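Local coordinates for type III restriction-modification enzyme EcoP15I Mod subunit (Escherichia coli, PDB 4ZCF), which methylates one adenine within the DNA recognition site 5'-CAGCAG-3' using S-adenosyl-L-methionine and, together with the Res subunit, supports DNA restriction, at residues Thr76-Asn90 / Asp504-Phe516. Residues are numbered along the deposited sequence; the frame is centred on the assembly and turned at random.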
ATOM      1  N   THR A  76      -7.383  18.374  22.396  1.00 41.46           N
ATOM      2  CA  THR A  76      -7.856  19.668  21.920  1.00 38.52           C
ATOM      3  C   THR A  76      -9.289  19.637  21.396  1.00 39.15           C
ATOM      4  O   THR A  76      -9.936  18.589  21.334  1.00 37.56           O
ATOM      5  CB  THR A  76      -6.920  20.150  20.772  1.00 41.28           C
ATOM      6  OG1 THR A  76      -6.830  19.144  19.758  1.00 39.66           O
ATOM      7  CG2 THR A  76      -5.531  20.541  21.235  1.00 33.34           C
ATOM      8  N   LEU A  77      -9.777  20.820  21.005  1.00 34.99           N
ATOM      9  CA  LEU A  77     -11.055  21.030  20.348  1.00 33.70           C
ATOM     10  C   LEU A  77     -10.756  21.772  19.019  1.00 37.13           C
ATOM     11  O   LEU A  77      -9.644  22.255  18.803  1.00 34.53           O
ATOM     12  CB  LEU A  77     -12.023  21.864  21.217  1.00 33.50           C
ATOM     13  CG  LEU A  77     -12.301  21.462  22.676  1.00 38.38           C
ATOM     14  CD1 LEU A  77     -13.362  22.372  23.275  1.00 38.62           C
ATOM     15  CD2 LEU A  77     -12.787  20.007  22.796  1.00 38.18           C
ATOM     16  N   LEU A  78     -11.767  21.902  18.173  1.00 36.31           N
ATOM     17  CA  LEU A  78     -11.681  22.599  16.902  1.00 37.02           C
ATOM     18  C   LEU A  78     -12.706  23.735  16.846  1.00 41.83           C
ATOM     19  O   LEU A  78     -13.812  23.614  17.371  1.00 41.07           O
ATOM     20  CB  LEU A  78     -11.891  21.630  15.717  1.00 36.74           C
ATOM     21  CG  LEU A  78     -11.421  22.151  14.346  1.00 40.48           C
ATOM     22  CD1 LEU A  78      -9.935  21.967  14.178  1.00 41.48           C
ATOM     23  CD2 LEU A  78     -12.189  21.522  13.228  1.00 36.90           C
ATOM     24  N   ALA A  79     -12.314  24.842  16.220  1.00 39.49           N
ATOM     25  CA  ALA A  79     -13.164  25.999  16.019  1.00 39.98           C
ATOM     26  C   ALA A  79     -12.802  26.632  14.702  1.00 44.70           C
ATOM     27  O   ALA A  79     -11.697  26.428  14.204  1.00 42.97           O
ATOM     28  CB  ALA A  79     -12.992  26.997  17.147  1.00 40.76           C
ATOM     29  N   GLU A  80     -13.750  27.408  14.152  1.00 43.11           N
ATOM     30  CA  GLU A  80     -13.674  28.153  12.899  1.00 42.41           C
ATOM     31  C   GLU A  80     -12.993  29.473  13.085  1.00 48.95           C
ATOM     32  O   GLU A  80     -13.017  30.027  14.179  1.00 47.92           O
ATOM     33  CB  GLU A  80     -15.091  28.547  12.472  1.00 43.17           C
ATOM     34  CG  GLU A  80     -15.991  27.440  12.006  1.00 48.09           C
ATOM     35  CD  GLU A  80     -17.230  28.002  11.349  1.00 60.91           C
ATOM     36  OE1 GLU A  80     -17.182  28.300  10.133  1.00 49.01           O
ATOM     37  OE2 GLU A  80     -18.236  28.191  12.068  1.00 58.47           O
ATOM     38  N   ASP A  81     -12.501  30.047  11.976  1.00 49.24           N
ATOM     39  CA  ASP A  81     -12.057  31.434  11.935  1.00 50.01           C
ATOM     40  C   ASP A  81     -13.325  32.083  11.402  1.00 54.86           C
ATOM     41  O   ASP A  81     -13.552  32.066  10.185  1.00 55.32           O
ATOM     42  CB  ASP A  81     -10.880  31.674  10.967  1.00 51.29           C
ATOM     43  CG  ASP A  81     -10.338  33.096  11.007  1.00 54.30           C
ATOM     44  OD1 ASP A  81     -11.149  34.043  11.060  1.00 54.47           O
ATOM     45  OD2 ASP A  81      -9.109  33.257  10.984  1.00 58.90           O
ATOM     46  N   LYS A  82     -14.206  32.533  12.325  1.00 51.04           N
ATOM     47  CA  LYS A  82     -15.523  33.129  12.013  1.00 49.87           C
ATOM     48  C   LYS A  82     -15.445  34.291  11.028  1.00 52.44           C
ATOM     49  O   LYS A  82     -16.258  34.334  10.113  1.00 52.07           O
ATOM     50  CB  LYS A  82     -16.305  33.525  13.290  1.00 51.21           C
ATOM     51  CG  LYS A  82     -16.529  32.394  14.309  1.00 54.52           C
ATOM     52  CD  LYS A  82     -17.681  31.454  13.944  1.00 57.95           C
ATOM     53  CE  LYS A  82     -17.733  30.246  14.858  1.00 58.87           C
ATOM     54  NZ  LYS A  82     -18.944  29.410  14.614  1.00 58.53           N
ATOM     55  N   THR A  83     -14.456  35.209  11.194  1.00 48.85           N
ATOM     56  CA  THR A  83     -14.248  36.367  10.307  1.00 48.86           C
ATOM     57  C   THR A  83     -14.025  35.861   8.861  1.00 51.86           C
ATOM     58  O   THR A  83     -14.849  36.149   7.979  1.00 51.30           O
ATOM     59  CB  THR A  83     -13.111  37.293  10.830  1.00 58.69           C
ATOM     60  OG1 THR A  83     -13.249  37.507  12.235  1.00 60.76           O
ATOM     61  CG2 THR A  83     -13.073  38.647  10.118  1.00 57.04           C
ATOM     62  N   HIS A  84     -12.961  35.040   8.660  1.00 46.03           N
ATOM     63  CA  HIS A  84     -12.618  34.427   7.380  1.00 44.87           C
ATOM     64  C   HIS A  84     -13.794  33.642   6.733  1.00 49.12           C
ATOM     65  O   HIS A  84     -14.113  33.879   5.571  1.00 48.50           O
ATOM     66  CB  HIS A  84     -11.340  33.547   7.500  1.00 44.78           C
ATOM     67  CG  HIS A  84     -10.815  33.054   6.171  1.00 47.34           C
ATOM     68  ND1 HIS A  84      -9.782  33.705   5.512  1.00 48.45           N
ATOM     69  CD2 HIS A  84     -11.240  32.031   5.397  1.00 47.50           C
ATOM     70  CE1 HIS A  84      -9.608  33.049   4.385  1.00 46.44           C
ATOM     71  NE2 HIS A  84     -10.464  32.042   4.270  1.00 46.73           N
ATOM     72  N   ASN A  85     -14.421  32.721   7.467  1.00 46.46           N
ATOM     73  CA  ASN A  85     -15.484  31.875   6.905  1.00 46.71           C
ATOM     74  C   ASN A  85     -16.760  32.579   6.480  1.00 51.62           C
ATOM     75  O   ASN A  85     -17.451  32.081   5.589  1.00 52.00           O
ATOM     76  CB  ASN A  85     -15.775  30.670   7.802  1.00 43.70           C
ATOM     77  CG  ASN A  85     -14.560  29.866   8.162  1.00 59.58           C
ATOM     78  OD1 ASN A  85     -13.500  29.988   7.555  1.00 51.37           O
ATOM     79  ND2 ASN A  85     -14.672  29.051   9.189  1.00 54.14           N
ATOM     80  N   GLN A  86     -17.070  33.723   7.105  1.00 49.09           N
ATOM     81  CA  GLN A  86     -18.273  34.520   6.821  1.00 49.38           C
ATOM     82  C   GLN A  86     -18.123  35.410   5.578  1.00 53.47           C
ATOM     83  O   GLN A  86     -19.128  35.940   5.085  1.00 54.33           O
ATOM     84  CB  GLN A  86     -18.714  35.343   8.057  1.00 50.77           C
ATOM     85  CG  GLN A  86     -19.498  34.523   9.087  1.00 71.73           C
ATOM     86  CD  GLN A  86     -20.301  35.379  10.050  1.00 99.55           C
ATOM     87  OE1 GLN A  86     -21.229  36.109   9.663  1.00 91.56           O
ATOM     88  NE2 GLN A  86     -19.997  35.267  11.340  1.00 97.29           N
ATOM     89  N   GLN A  87     -16.879  35.572   5.065  1.00 48.25           N
ATOM     90  CA  GLN A  87     -16.644  36.361   3.858  1.00 47.56           C
ATOM     91  C   GLN A  87     -17.283  35.653   2.673  1.00 51.41           C
ATOM     92  O   GLN A  87     -17.305  34.425   2.635  1.00 49.33           O
ATOM     93  CB  GLN A  87     -15.156  36.682   3.649  1.00 48.45           C
ATOM     94  CG  GLN A  87     -14.671  37.732   4.642  1.00 59.57           C
ATOM     95  CD  GLN A  87     -13.241  38.133   4.431  1.00 89.00           C
ATOM     96  OE1 GLN A  87     -12.905  38.821   3.459  1.00 92.39           O
ATOM     97  NE2 GLN A  87     -12.375  37.773   5.371  1.00 78.73           N
ATOM     98  N   GLU A  88     -17.929  36.432   1.787  1.00 49.60           N
ATOM     99  CA  GLU A  88     -18.659  35.935   0.618  1.00 49.00           C
ATOM    100  C   GLU A  88     -17.908  34.817  -0.151  1.00 53.80           C
ATOM    101  O   GLU A  88     -18.499  33.772  -0.415  1.00 54.32           O
ATOM    102  CB  GLU A  88     -19.077  37.100  -0.299  1.00 49.70           C
ATOM    103  CG  GLU A  88     -20.353  36.831  -1.088  1.00 58.82           C
ATOM    104  CD  GLU A  88     -21.689  37.012  -0.377  1.00 80.39           C
ATOM    105  OE1 GLU A  88     -21.723  37.053   0.878  1.00 65.15           O
ATOM    106  OE2 GLU A  88     -22.712  37.121  -1.092  1.00 67.17           O
ATOM    107  N   GLU A  89     -16.609  35.021  -0.449  1.00 49.88           N
ATOM    108  CA  GLU A  89     -15.738  34.057  -1.144  1.00 49.85           C
ATOM    109  C   GLU A  89     -15.635  32.684  -0.423  1.00 55.24           C
ATOM    110  O   GLU A  89     -15.858  31.638  -1.033  1.00 56.56           O
ATOM    111  CB  GLU A  89     -14.333  34.661  -1.425  1.00 50.71           C
ATOM    112  CG  GLU A  89     -13.643  35.345  -0.245  1.00 53.39           C
ATOM    113  CD  GLU A  89     -13.845  36.845  -0.119  1.00 74.17           C
ATOM    114  OE1 GLU A  89     -14.899  37.357  -0.562  1.00 73.45           O
ATOM    115  OE2 GLU A  89     -12.940  37.513   0.433  1.00 64.47           O
ATOM    116  N   ASN A  90     -15.395  32.717   0.880  1.00 51.11           N
ATOM    117  CA  ASN A  90     -15.236  31.556   1.745  1.00 51.01           C
ATOM    118  C   ASN A  90     -16.519  30.885   2.216  1.00 58.93           C
ATOM    119  O   ASN A  90     -16.468  29.726   2.623  1.00 59.56           O
ATOM    120  CB  ASN A  90     -14.400  31.963   2.936  1.00 46.60           C
ATOM    121  CG  ASN A  90     -13.205  32.762   2.527  1.00 54.91           C
ATOM    122  OD1 ASN A  90     -12.387  32.331   1.712  1.00 48.63           O
ATOM    123  ND2 ASN A  90     -13.114  33.969   3.021  1.00 49.28           N
ATOM    124  N   ASP A 504     -12.103  33.606  -7.270  1.00 54.94           N
ATOM    125  CA  ASP A 504     -12.635  33.694  -5.898  1.00 54.98           C
ATOM    126  C   ASP A 504     -13.264  32.385  -5.402  1.00 57.90           C
ATOM    127  O   ASP A 504     -14.349  32.404  -4.807  1.00 58.48           O
ATOM    128  CB  ASP A 504     -13.616  34.885  -5.738  1.00 57.50           C
ATOM    129  CG  ASP A 504     -12.998  36.247  -5.989  1.00 75.93           C
ATOM    130  OD1 ASP A 504     -12.267  36.741  -5.098  1.00 78.38           O
ATOM    131  OD2 ASP A 504     -13.269  36.833  -7.069  1.00 84.41           O
ATOM    132  N   GLN A 505     -12.580  31.249  -5.629  1.00 52.13           N
ATOM    133  CA  GLN A 505     -13.082  29.941  -5.187  1.00 50.75           C
ATOM    134  C   GLN A 505     -13.285  29.813  -3.687  1.00 52.16           C
ATOM    135  O   GLN A 505     -14.166  29.066  -3.264  1.00 53.76           O
ATOM    136  CB  GLN A 505     -12.206  28.800  -5.693  1.00 51.85           C
ATOM    137  CG  GLN A 505     -12.520  28.429  -7.125  1.00 58.35           C
ATOM    138  CD  GLN A 505     -11.765  27.224  -7.598  1.00 57.29           C
ATOM    139  OE1 GLN A 505     -11.060  27.284  -8.609  1.00 56.26           O
ATOM    140  NE2 GLN A 505     -11.967  26.086  -6.926  1.00 31.58           N
ATOM    141  N   GLY A 506     -12.451  30.506  -2.912  1.00 44.80           N
ATOM    142  CA  GLY A 506     -12.481  30.509  -1.453  1.00 42.30           C
ATOM    143  C   GLY A 506     -12.176  29.189  -0.768  1.00 42.83           C
ATOM    144  O   GLY A 506     -12.161  28.123  -1.393  1.00 41.18           O
ATOM    145  N   PHE A 507     -11.988  29.263   0.557  1.00 38.49           N
ATOM    146  CA  PHE A 507     -11.704  28.149   1.453  1.00 37.55           C
ATOM    147  C   PHE A 507     -12.082  28.558   2.881  1.00 43.78           C
ATOM    148  O   PHE A 507     -12.001  29.742   3.221  1.00 43.25           O
ATOM    149  CB  PHE A 507     -10.197  27.755   1.388  1.00 38.33           C
ATOM    150  CG  PHE A 507      -9.227  28.831   1.832  1.00 38.80           C
ATOM    151  CD1 PHE A 507      -8.929  29.906   1.007  1.00 39.35           C
ATOM    152  CD2 PHE A 507      -8.619  28.771   3.085  1.00 40.55           C
ATOM    153  CE1 PHE A 507      -8.071  30.911   1.434  1.00 40.21           C
ATOM    154  CE2 PHE A 507      -7.744  29.770   3.504  1.00 41.57           C
ATOM    155  CZ  PHE A 507      -7.472  30.832   2.675  1.00 39.11           C
ATOM    156  N   LYS A 508     -12.446  27.566   3.728  1.00 40.03           N
ATOM    157  CA  LYS A 508     -12.767  27.794   5.129  1.00 38.70           C
ATOM    158  C   LYS A 508     -11.556  27.504   6.006  1.00 42.73           C
ATOM    159  O   LYS A 508     -10.760  26.618   5.691  1.00 41.63           O
ATOM    160  CB  LYS A 508     -13.991  26.976   5.554  1.00 40.33           C
ATOM    161  CG  LYS A 508     -15.317  27.665   5.212  1.00 45.57           C
ATOM    162  CD  LYS A 508     -16.539  26.750   5.243  1.00 51.19           C
ATOM    163  CE  LYS A 508     -16.878  26.115   6.577  1.00 63.38           C
ATOM    164  NZ  LYS A 508     -18.029  25.171   6.455  1.00 69.07           N
ATOM    165  N   VAL A 509     -11.383  28.305   7.074  1.00 40.25           N
ATOM    166  CA  VAL A 509     -10.294  28.169   8.054  1.00 39.14           C
ATOM    167  C   VAL A 509     -10.872  27.560   9.349  1.00 42.45           C
ATOM    168  O   VAL A 509     -11.989  27.883   9.747  1.00 42.26           O
ATOM    169  CB  VAL A 509      -9.484  29.486   8.300  1.00 41.35           C
ATOM    170  CG1 VAL A 509      -8.395  29.306   9.358  1.00 40.07           C
ATOM    171  CG2 VAL A 509      -8.860  29.992   7.008  1.00 41.37           C
ATOM    172  N   TYR A 510     -10.113  26.632   9.940  1.00 37.82           N
ATOM    173  CA  TYR A 510     -10.370  25.928  11.184  1.00 36.49           C
ATOM    174  C   TYR A 510      -9.068  25.882  11.929  1.00 40.78           C
ATOM    175  O   TYR A 510      -8.011  25.944  11.300  1.00 41.63           O
ATOM    176  CB  TYR A 510     -10.882  24.510  10.918  1.00 36.78           C
ATOM    177  CG  TYR A 510     -12.343  24.493  10.567  1.00 36.87           C
ATOM    178  CD1 TYR A 510     -13.314  24.433  11.555  1.00 38.67           C
ATOM    179  CD2 TYR A 510     -12.763  24.627   9.249  1.00 37.72           C
ATOM    180  CE1 TYR A 510     -14.671  24.453  11.237  1.00 39.89           C
ATOM    181  CE2 TYR A 510     -14.120  24.671   8.920  1.00 38.20           C
ATOM    182  CZ  TYR A 510     -15.068  24.610   9.919  1.00 43.00           C
ATOM    183  OH  TYR A 510     -16.400  24.610   9.590  1.00 42.64           O
ATOM    184  N   GLN A 511      -9.135  25.846  13.258  1.00 37.54           N
ATOM    185  CA  GLN A 511      -7.956  25.827  14.126  1.00 38.07           C
ATOM    186  C   GLN A 511      -8.161  25.000  15.392  1.00 41.15           C
ATOM    187  O   GLN A 511      -9.284  24.872  15.879  1.00 39.99           O
ATOM    188  CB  GLN A 511      -7.525  27.257  14.494  1.00 39.61           C
ATOM    189  CG  GLN A 511      -8.631  28.110  15.126  1.00 53.14           C
ATOM    190  CD  GLN A 511      -8.247  29.553  15.082  1.00 81.72           C
ATOM    191  OE1 GLN A 511      -7.384  30.019  15.837  1.00 76.56           O
ATOM    192  NE2 GLN A 511      -8.831  30.278  14.142  1.00 80.98           N
ATOM    193  N   LEU A 512      -7.067  24.453  15.929  1.00 38.31           N
ATOM    194  CA  LEU A 512      -7.124  23.704  17.180  1.00 38.08           C
ATOM    195  C   LEU A 512      -7.282  24.685  18.351  1.00 44.21           C
ATOM    196  O   LEU A 512      -6.637  25.745  18.365  1.00 42.90           O
ATOM    197  CB  LEU A 512      -5.865  22.842  17.392  1.00 37.10           C
ATOM    198  CG  LEU A 512      -5.667  21.617  16.534  1.00 39.04           C
ATOM    199  CD1 LEU A 512      -4.352  20.983  16.861  1.00 37.28           C
ATOM    200  CD2 LEU A 512      -6.815  20.620  16.684  1.00 40.43           C
ATOM    201  N   MET A 513      -8.125  24.319  19.338  1.00 43.17           N
ATOM    202  CA  MET A 513      -8.383  25.155  20.539  1.00 42.76           C
ATOM    203  C   MET A 513      -8.052  24.384  21.795  1.00 47.78           C
ATOM    204  O   MET A 513      -8.292  23.169  21.814  1.00 45.33           O
ATOM    205  CB  MET A 513      -9.868  25.582  20.632  1.00 44.01           C
ATOM    206  CG  MET A 513     -10.358  26.365  19.447  1.00 47.21           C
ATOM    207  SD  MET A 513      -9.632  28.015  19.276  1.00 51.02           S
ATOM    208  CE  MET A 513     -10.642  28.936  20.413  1.00 46.81           C
ATOM    209  N   PRO A 514      -7.589  25.078  22.879  1.00 47.82           N
ATOM    210  CA  PRO A 514      -7.344  24.375  24.162  1.00 48.02           C
ATOM    211  C   PRO A 514      -8.645  23.789  24.696  1.00 53.02           C
ATOM    212  O   PRO A 514      -9.684  24.412  24.478  1.00 54.20           O
ATOM    213  CB  PRO A 514      -6.797  25.475  25.082  1.00 49.54           C
ATOM    214  CG  PRO A 514      -7.165  26.759  24.455  1.00 53.39           C
ATOM    215  CD  PRO A 514      -7.245  26.518  22.982  1.00 49.34           C
ATOM    216  N   ASP A 515      -8.619  22.569  25.286  1.00 49.60           N
ATOM    217  CA  ASP A 515      -9.851  21.921  25.783  1.00 50.06           C
ATOM    218  C   ASP A 515     -10.320  22.506  27.124  1.00 56.34           C
ATOM    219  O   ASP A 515     -10.052  21.914  28.171  1.00 56.97           O
ATOM    220  CB  ASP A 515      -9.687  20.383  25.850  1.00 51.70           C
ATOM    221  CG  ASP A 515     -10.904  19.574  26.307  1.00 61.77           C
ATOM    222  OD1 ASP A 515     -11.969  20.184  26.588  1.00 60.94           O
ATOM    223  OD2 ASP A 515     -10.794  18.338  26.380  1.00 70.42           O
ATOM    224  N   PHE A 516     -11.057  23.637  27.081  1.00 54.05           N
ATOM    225  CA  PHE A 516     -11.567  24.369  28.258  1.00 54.94           C
ATOM    226  C   PHE A 516     -12.465  23.547  29.217  1.00 62.34           C
ATOM    227  O   PHE A 516     -12.545  23.884  30.395  1.00 61.99           O
ATOM    228  CB  PHE A 516     -12.263  25.690  27.842  1.00 56.08           C
ATOM    229  CG  PHE A 516     -13.550  25.481  27.084  1.00 56.84           C
ATOM    230  CD1 PHE A 516     -14.744  25.247  27.758  1.00 59.40           C
ATOM    231  CD2 PHE A 516     -13.564  25.478  25.697  1.00 58.35           C
ATOM    232  CE1 PHE A 516     -15.924  24.990  27.058  1.00 60.17           C
ATOM    233  CE2 PHE A 516     -14.747  25.227  24.997  1.00 61.18           C
ATOM    234  CZ  PHE A 516     -15.919  24.981  25.683  1.00 59.23           C
TER
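N85 meets the backbone of V509 with both ends of its amide, a worked example of how a side chain can carry on strand pairing where the partner strand gives way to a helix. Its OD1 accepts from V509 N at 2.7 Å, while its ND2 gives one hydrogen to V509 O at 3.0 Å, in the carbonyl plane, and the other to OE1 of E80. V509 O also takes D81 N, which comes from above the carbonyl plane. With an alanine here, V509 N would probably be left without this acceptor and E80 OE1 without its amide donor. Next to it on the helix, H84 crosses V509 at about a right angle: with CG anti to the backbone N (chi1 -171°), its ring receives V509 CG2 over one face, 3.7 Å from the centroid, and N90 ND2 over the opposite one. The F507 ring lies oblique to it, planes 51° apart.

Before the helix, strands 76-80 and 508-514 pair antiparallel, L77 with M513 and A79 with Q511 as hydrogen-bonded pairs. E80 lies alongside Y510, its CG 3.4 Å from ring atom CE1, while L78 CD2 approaches CD1 of the same ring at 3.5 Å. On the other face, A79 CB packs against M513 CG at 3.6 Å.

Strand 76-80 is an outermost strand of the chain's large mixed sheet, with 508-514 between it and the parallel strand 96-99. Helix 487-500 packs against H84 and F507, its K492 forming a salt bridge with D81, whereas helix 539-552 touches L77, A79 and F516.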